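Local coordinates for hypothetical protein (PDB 2P3P), which is of unknown function but carries a DUF3256 domain and has been seen to bind magnesium, in a protein that is probably anchored in the membrane, at residues Phe109-Thr112 and Pro116-Thr119; Glu129-Pro134 and Glu191-Arg196. All coordinates share one frame; numbering follows the deposited sequence. Where two conformers were deposited one is given.

Contact 1 (Phe109-Thr112 and Pro116-Thr119); sequences FYTT and PLKT
Phe-109 and Leu-117 meet across a short beta hairpin, in which strand 104-111 turns back through a few residues into the brief, weakly bonded strand 116-117, an outermost strand of an antiparallel sheet. This short end strand is a worked example of an edge joined to its neighbour by one direct backbone bond and one water. One direct backbone bond joins the two segments: Leu-117 N donates to Phe-109 O at 2.9 Å, nearly straight at 166°, with the donor lying above the carbonyl plane. Beside it, Tyr-110 and Pro-116 form a non-hydrogen-bonded antiparallel pair. Here the tyrosine ring presents CD1 obliquely to the proline CA, 3.9 Å away, and it also meets Trp-114 of the turn edge-to-face. On the other side of the sheet lie Phe-109 and Leu-117. The leucine CG stands anti to its own carbonyl carbon (chi1 -58°), which carries the branch along the partner strand: CD1 settles 3.7 Å from Tyr-110 C, while CD2 meets Thr-111 CG2 at 3.7 Å, the two side chains crossing at about a right angle. Thr-111 OG1 turns to Lys-115 N and Glu-113 N within the turn. Farther along, Thr-119 approaches the edge of the Phe-109 ring, its CG2 near the ring plane and 4.1 Å from CE2; Phe-122 stacks with the same ring. Thr-119 OG1 also bonds to Ile-107 O. A water bridges the two segments, accepting from Phe-109 N, donating to Leu-117 O and hydrogen-bonded to Thr-119 OG1 at 2.8 Å.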
ATOM      1  N   PHE A 109       3.535   3.814   8.824  1.00  7.44           N
ATOM      2  CA  PHE A 109       2.783   4.847   9.553  1.00  7.47           C
ATOM      3  C   PHE A 109       3.690   5.919  10.074  1.00  8.42           C
ATOM      4  O   PHE A 109       4.822   5.629  10.496  1.00  6.61           O
ATOM      5  CB  PHE A 109       1.982   4.255  10.688  1.00  8.57           C
ATOM      6  CG  PHE A 109       0.845   3.410  10.228  1.00  6.53           C
ATOM      7  CD1 PHE A 109      -0.445   3.912  10.169  1.00  9.39           C
ATOM      8  CD2 PHE A 109       1.080   2.085   9.854  1.00 10.92           C
ATOM      9  CE1 PHE A 109      -1.475   3.095   9.758  1.00 11.15           C
ATOM     10  CE2 PHE A 109       0.046   1.260   9.447  1.00  8.59           C
ATOM     11  CZ  PHE A 109      -1.203   1.752   9.398  1.00  7.77           C
ATOM     12  N   TYR A 110       3.212   7.171  10.007  1.00  8.70           N
ATOM     13  CA  TYR A 110       3.929   8.331  10.544  1.00  8.76           C
ATOM     14  C   TYR A 110       3.000   9.203  11.350  1.00  8.73           C
ATOM     15  O   TYR A 110       1.768   9.221  11.120  1.00  9.24           O
ATOM     16  CB  TYR A 110       4.506   9.220   9.449  1.00  8.21           C
ATOM     17  CG  TYR A 110       5.465   8.588   8.517  1.00  7.56           C
ATOM     18  CD1 TYR A 110       6.831   8.766   8.655  1.00  8.98           C
ATOM     19  CD2 TYR A 110       5.001   7.858   7.459  1.00  9.72           C
ATOM     20  CE1 TYR A 110       7.717   8.174   7.739  1.00  9.25           C
ATOM     21  CE2 TYR A 110       5.827   7.309   6.564  1.00 10.99           C
ATOM     22  CZ  TYR A 110       7.172   7.463   6.677  1.00  9.66           C
ATOM     23  OH  TYR A 110       7.905   6.828   5.689  1.00  8.90           O
ATOM     24  N   THR A 111       3.569   9.987  12.245  1.00  9.16           N
ATOM     25  CA  THR A 111       2.812  11.133  12.767  1.00  7.89           C
ATOM     26  C   THR A 111       2.622  12.165  11.647  1.00  7.66           C
ATOM     27  O   THR A 111       3.269  12.090  10.602  1.00  7.75           O
ATOM     28  CB  THR A 111       3.523  11.817  13.942  1.00  7.62           C
ATOM     29  OG1 THR A 111       4.693  12.491  13.449  1.00  7.77           O
ATOM     30  CG2 THR A 111       3.936  10.786  15.024  1.00  9.17           C
ATOM     31  N   THR A 112       1.742  13.140  11.856  1.00  7.97           N
ATOM     32  CA  THR A 112       1.563  14.209  10.847  1.00  8.05           C
ATOM     33  C   THR A 112       2.805  15.108  10.689  1.00  7.89           C
ATOM     34  O   THR A 112       2.885  15.914   9.756  1.00  7.40           O
ATOM     35  CB  THR A 112       0.299  15.028  11.108  1.00  7.30           C
ATOM     36  OG1 THR A 112       0.224  15.382  12.493  1.00 10.28           O
ATOM     37  CG2 THR A 112      -0.966  14.238  10.768  1.00  9.53           C
ATOM     38  N   PRO A 116       8.363   8.536  12.308  1.00 10.49           N
ATOM     39  CA  PRO A 116       7.953   7.158  12.029  1.00 10.20           C
ATOM     40  C   PRO A 116       7.389   6.421  13.248  1.00 10.75           C
ATOM     41  O   PRO A 116       7.904   6.547  14.366  1.00 10.05           O
ATOM     42  CB  PRO A 116       9.238   6.492  11.533  1.00 10.37           C
ATOM     43  CG  PRO A 116      10.319   7.320  12.042  1.00 10.40           C
ATOM     44  CD  PRO A 116       9.822   8.694  12.184  1.00 10.66           C
ATOM     45  N   LEU A 117       6.317   5.681  13.004  1.00 10.63           N
ATOM     46  CA  LEU A 117       5.672   4.925  14.040  1.00 10.60           C
ATOM     47  C   LEU A 117       5.893   3.448  13.762  1.00 11.21           C
ATOM     48  O   LEU A 117       6.207   3.058  12.654  1.00 10.97           O
ATOM     49  CB  LEU A 117       4.225   5.312  14.155  1.00 10.27           C
ATOM     50  CG  LEU A 117       3.937   6.796  14.456  1.00 10.54           C
ATOM     51  CD1 LEU A 117       2.419   7.103  14.324  1.00 10.70           C
ATOM     52  CD2 LEU A 117       4.473   7.195  15.851  1.00  9.66           C
ATOM     53  N   LYS A 118       5.778   2.631  14.798  0.50 11.75           N
ATOM     54  CA  LYS A 118       5.926   1.196  14.616  0.50 11.77           C
ATOM     55  C   LYS A 118       4.623   0.713  13.989  0.50 11.56           C
ATOM     56  O   LYS A 118       3.541   0.949  14.515  0.50 11.81           O
ATOM     57  CB  LYS A 118       6.252   0.471  15.926  0.50 12.11           C
ATOM     58  CG  LYS A 118       5.071  -0.177  16.658  0.50 12.66           C
ATOM     59  CD  LYS A 118       5.528  -1.012  17.854  0.50 12.47           C
ATOM     60  CE  LYS A 118       4.331  -1.501  18.670  0.50 12.53           C
ATOM     61  NZ  LYS A 118       4.476  -2.919  19.163  0.50 12.54           N
ATOM     62  N   THR A 119       4.744   0.080  12.833  1.00 11.49           N
ATOM     63  CA  THR A 119       3.600  -0.481  12.125  1.00 11.19           C
ATOM     64  C   THR A 119       2.765  -1.513  12.929  1.00 10.81           C
ATOM     65  O   THR A 119       1.560  -1.487  12.805  1.00 10.35           O
ATOM     66  CB  THR A 119       4.057  -1.045  10.736  1.00 11.32           C
ATOM     67  OG1 THR A 119       4.635   0.013   9.945  1.00  9.82           O
ATOM     68  CG2 THR A 119       2.890  -1.648   9.935  1.00 11.58           C
TER
HETATM   69  O   HOH W   1       5.847   2.493  10.044  1.00 18.97           O

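Contact 2 (Glu129-Pro134 and Glu191-Arg196); sequences EDFFLP and EPLVYR
Leu-193 lays its CD1 methyl over one face of the Phe-131 ring, a CH-pi contact that seats a 3-10 turn against the start of a beta strand. The 3-10 segment lies in the loop between strand 116-117 and helix 141-146, and the strand, 193-197, is an inner member of a four-stranded antiparallel sheet. Between these two segments the contact is van der Waals packing, with no hydrogen bond; backbone bonds of Phe-131 to Ser-189 and of Leu-133 to Phe-187 hold the loop alongside. The methyl carbon CD1 of Leu-193 sits 3.6 Å from the centroid of the Phe-131 ring and 21° off its normal, displaced toward the rim so that CZ, at 3.4 Å, is its nearest ring atom. Leu-193 CG follows at the same rim, 3.6 Å from Phe-131 CE1. With CG anti to the carbonyl carbon (chi1 -67°), the phenylalanine ring swings out from the turn toward the strand.

The other leucine branch reaches the turn backbone, CD2 lying 3.6 Å from Asp-130 O, while Asp-130 CB packs on CD1 at 3.8 Å. Leu-193 thus touches two successive residues of the 3-10 segment, Asp-130 and Phe-131. The Asp-130 carboxylate turns back on its own chain, OD2 accepting from Arg-127 N. Glu-191 O lies at the edge of the Phe-131 ring, near its plane, 4.0 Å from CD1.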
ATOM      1  N   GLU A 129      -1.972 -18.564   5.478  1.00  9.38           N
ATOM      2  CA  GLU A 129      -3.084 -19.481   5.718  1.00  9.12           C
ATOM      3  C   GLU A 129      -4.425 -18.775   5.760  1.00  9.11           C
ATOM      4  O   GLU A 129      -5.475 -19.417   5.565  1.00  8.36           O
ATOM      5  CB  GLU A 129      -2.896 -20.345   6.996  1.00  9.16           C
ATOM      6  CG  GLU A 129      -2.965 -19.573   8.337  1.00  9.71           C
ATOM      7  CD  GLU A 129      -3.002 -20.479   9.565  1.00  9.35           C
ATOM      8  OE1 GLU A 129      -3.034 -21.748   9.439  1.00  7.70           O
ATOM      9  OE2 GLU A 129      -3.024 -19.907  10.676  1.00 10.43           O
ATOM     10  N   ASP A 130      -4.386 -17.473   6.049  1.00  9.47           N
ATOM     11  CA  ASP A 130      -5.586 -16.629   5.979  1.00  9.29           C
ATOM     12  C   ASP A 130      -6.236 -16.587   4.598  1.00  9.02           C
ATOM     13  O   ASP A 130      -7.392 -16.163   4.484  1.00  9.37           O
ATOM     14  CB  ASP A 130      -5.278 -15.231   6.482  1.00  8.60           C
ATOM     15  CG  ASP A 130      -4.840 -15.239   7.938  1.00 13.21           C
ATOM     16  OD1 ASP A 130      -5.304 -16.107   8.707  1.00 14.13           O
ATOM     17  OD2 ASP A 130      -4.034 -14.378   8.297  1.00 19.15           O
ATOM     18  N   PHE A 131      -5.507 -17.030   3.577  1.00  7.70           N
ATOM     19  CA  PHE A 131      -5.971 -16.973   2.192  1.00  8.85           C
ATOM     20  C   PHE A 131      -6.366 -18.382   1.731  1.00  9.25           C
ATOM     21  O   PHE A 131      -6.644 -18.619   0.533  1.00  8.74           O
ATOM     22  CB  PHE A 131      -4.865 -16.414   1.282  1.00  9.23           C
ATOM     23  CG  PHE A 131      -4.529 -14.986   1.535  1.00  8.39           C
ATOM     24  CD1 PHE A 131      -5.210 -13.964   0.863  1.00 11.19           C
ATOM     25  CD2 PHE A 131      -3.571 -14.634   2.470  1.00 10.71           C
ATOM     26  CE1 PHE A 131      -4.926 -12.636   1.101  1.00  5.41           C
ATOM     27  CE2 PHE A 131      -3.298 -13.291   2.723  1.00  6.06           C
ATOM     28  CZ  PHE A 131      -3.987 -12.297   2.022  1.00  7.27           C
ATOM     29  N   PHE A 132      -6.428 -19.319   2.685  1.00  8.27           N
ATOM     30  CA  PHE A 132      -6.795 -20.679   2.318  1.00  8.14           C
ATOM     31  C   PHE A 132      -8.309 -20.831   2.174  1.00  7.48           C
ATOM     32  O   PHE A 132      -9.096 -20.212   2.912  1.00  8.72           O
ATOM     33  CB  PHE A 132      -6.274 -21.708   3.338  1.00  7.71           C
ATOM     34  CG  PHE A 132      -4.774 -21.900   3.353  1.00  6.99           C
ATOM     35  CD1 PHE A 132      -3.905 -21.260   2.436  1.00  8.88           C
ATOM     36  CD2 PHE A 132      -4.231 -22.743   4.298  1.00 10.20           C
ATOM     37  CE1 PHE A 132      -2.537 -21.470   2.500  1.00 10.89           C
ATOM     38  CE2 PHE A 132      -2.860 -22.953   4.379  1.00  9.11           C
ATOM     39  CZ  PHE A 132      -2.015 -22.322   3.480  1.00 11.79           C
ATOM     40  N   LEU A 133      -8.716 -21.681   1.226  1.00  7.71           N
ATOM     41  CA  LEU A 133     -10.114 -22.067   1.038  1.00  9.13           C
ATOM     42  C   LEU A 133     -10.587 -22.929   2.194  1.00  9.12           C
ATOM     43  O   LEU A 133      -9.759 -23.449   2.972  1.00  9.20           O
ATOM     44  CB  LEU A 133     -10.265 -22.892  -0.256  1.00  9.67           C
ATOM     45  CG  LEU A 133     -10.142 -22.072  -1.517  1.00  9.52           C
ATOM     46  CD1 LEU A 133      -9.972 -22.986  -2.730  1.00 12.30           C
ATOM     47  CD2 LEU A 133     -11.327 -21.106  -1.636  1.00  8.06           C
ATOM     48  N   PRO A 134     -11.910 -23.065   2.354  1.00 10.55           N
ATOM     49  CA  PRO A 134     -12.422 -23.966   3.389  1.00 10.52           C
ATOM     50  C   PRO A 134     -11.896 -25.390   3.264  1.00 11.12           C
ATOM     51  O   PRO A 134     -11.586 -25.854   2.147  1.00 11.40           O
ATOM     52  CB  PRO A 134     -13.948 -23.902   3.203  1.00 10.93           C
ATOM     53  CG  PRO A 134     -14.197 -22.592   2.525  1.00 11.29           C
ATOM     54  CD  PRO A 134     -12.994 -22.344   1.666  1.00 10.25           C
ATOM     55  N   GLU A 191      -9.138 -14.641  -3.448  1.00  8.13           N
ATOM     56  CA  GLU A 191      -9.998 -13.589  -2.900  1.00  8.17           C
ATOM     57  C   GLU A 191      -9.249 -12.662  -1.911  1.00  7.51           C
ATOM     58  O   GLU A 191      -8.604 -13.119  -0.975  1.00  7.13           O
ATOM     59  CB  GLU A 191     -11.191 -14.184  -2.173  1.00  8.40           C
ATOM     60  CG  GLU A 191     -12.359 -13.243  -2.034  1.00  9.75           C
ATOM     61  CD  GLU A 191     -13.000 -12.885  -3.373  1.00 14.32           C
ATOM     62  OE1 GLU A 191     -12.874 -13.690  -4.336  1.00 19.53           O
ATOM     63  OE2 GLU A 191     -13.626 -11.804  -3.461  1.00 17.53           O
ATOM     64  N   PRO A 192      -9.340 -11.355  -2.116  1.00  8.29           N
ATOM     65  CA  PRO A 192      -8.660 -10.447  -1.166  1.00  8.14           C
ATOM     66  C   PRO A 192      -9.309 -10.424   0.172  1.00  7.78           C
ATOM     67  O   PRO A 192     -10.514 -10.658   0.239  1.00  6.42           O
ATOM     68  CB  PRO A 192      -8.806  -9.078  -1.850  1.00  8.85           C
ATOM     69  CG  PRO A 192      -9.042  -9.392  -3.272  1.00  7.97           C
ATOM     70  CD  PRO A 192      -9.895 -10.600  -3.260  1.00  8.28           C
ATOM     71  N   LEU A 193      -8.528 -10.133   1.220  1.00  8.41           N
ATOM     72  CA  LEU A 193      -9.056  -9.956   2.590  1.00  8.62           C
ATOM     73  C   LEU A 193      -9.253  -8.476   2.878  1.00  8.91           C
ATOM     74  O   LEU A 193      -8.383  -7.690   2.580  1.00 11.11           O
ATOM     75  CB  LEU A 193      -8.079 -10.515   3.642  1.00  8.71           C
ATOM     76  CG  LEU A 193      -7.580 -11.950   3.364  1.00  8.18           C
ATOM     77  CD1 LEU A 193      -6.457 -12.340   4.332  1.00  7.83           C
ATOM     78  CD2 LEU A 193      -8.703 -12.956   3.378  1.00 11.73           C
ATOM     79  N   VAL A 194     -10.357  -8.120   3.514  1.00  8.43           N
ATOM     80  CA  VAL A 194     -10.670  -6.732   3.822  1.00  9.09           C
ATOM     81  C   VAL A 194     -10.535  -6.423   5.326  1.00  9.83           C
ATOM     82  O   VAL A 194     -10.979  -7.211   6.173  1.00 10.57           O
ATOM     83  CB  VAL A 194     -12.102  -6.386   3.353  1.00  9.26           C
ATOM     84  CG1 VAL A 194     -12.503  -4.934   3.735  1.00  7.82           C
ATOM     85  CG2 VAL A 194     -12.229  -6.600   1.843  1.00 10.19           C
ATOM     86  N   TYR A 195      -9.987  -5.228   5.595  1.00 10.28           N
ATOM     87  CA  TYR A 195      -9.746  -4.675   6.922  1.00 10.12           C
ATOM     88  C   TYR A 195     -10.339  -3.255   6.984  1.00 11.01           C
ATOM     89  O   TYR A 195     -10.361  -2.502   6.006  1.00 10.16           O
ATOM     90  CB  TYR A 195      -8.227  -4.623   7.164  1.00 10.29           C
ATOM     91  CG  TYR A 195      -7.527  -5.962   7.407  1.00 10.26           C
ATOM     92  CD1 TYR A 195      -7.119  -6.307   8.683  1.00  7.52           C
ATOM     93  CD2 TYR A 195      -7.196  -6.839   6.347  1.00 10.51           C
ATOM     94  CE1 TYR A 195      -6.505  -7.509   8.935  1.00  6.49           C
ATOM     95  CE2 TYR A 195      -6.561  -8.044   6.575  1.00 11.12           C
ATOM     96  CZ  TYR A 195      -6.190  -8.387   7.863  1.00  8.84           C
ATOM     97  OH  TYR A 195      -5.563  -9.589   8.142  1.00 11.02           O
ATOM     98  N   ARG A 196     -10.790  -2.897   8.164  1.00 11.15           N
ATOM     99  CA  ARG A 196     -11.407  -1.614   8.404  1.00 11.34           C
ATOM    100  C   ARG A 196     -10.645  -0.961   9.558  1.00 10.41           C
ATOM    101  O   ARG A 196     -10.294  -1.600  10.550  1.00 11.08           O
ATOM    102  CB  ARG A 196     -12.891  -1.799   8.759  1.00 11.86           C
ATOM    103  CG  ARG A 196     -13.654  -0.509   8.775  1.00 13.03           C
ATOM    104  CD  ARG A 196     -15.168  -0.739   8.912  1.00 14.68           C
ATOM    105  NE  ARG A 196     -15.773   0.518   9.312  1.00 17.79           N
ATOM    106  CZ  ARG A 196     -16.888   0.658  10.038  1.00 20.17           C
ATOM    107  NH1 ARG A 196     -17.580  -0.401  10.467  1.00 20.47           N
ATOM    108  NH2 ARG A 196     -17.331   1.885  10.333  1.00 22.28           N
TER

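In the fold
The two contacts follow one another along the chain, contact 1 closing before contact 2 opens, and they involve different sheets: contact 1 lies at the 116-117 edge of the seven-stranded antiparallel sheet, and contact 2 packs a loop on an inner strand of the four-stranded one. Their centres are about 26 Å apart and their nearest atoms about 10 Å, so neither touches the other. One is a local closure with three residues between its segments, while the other brings together segments separated by 56 residues, including helix 141-146 and strands 155-159 and 165-170. Both lie away from Ser-149, seen to bind magnesium in a structure of this protein, with no ion bound to this chain here, and are structural packing.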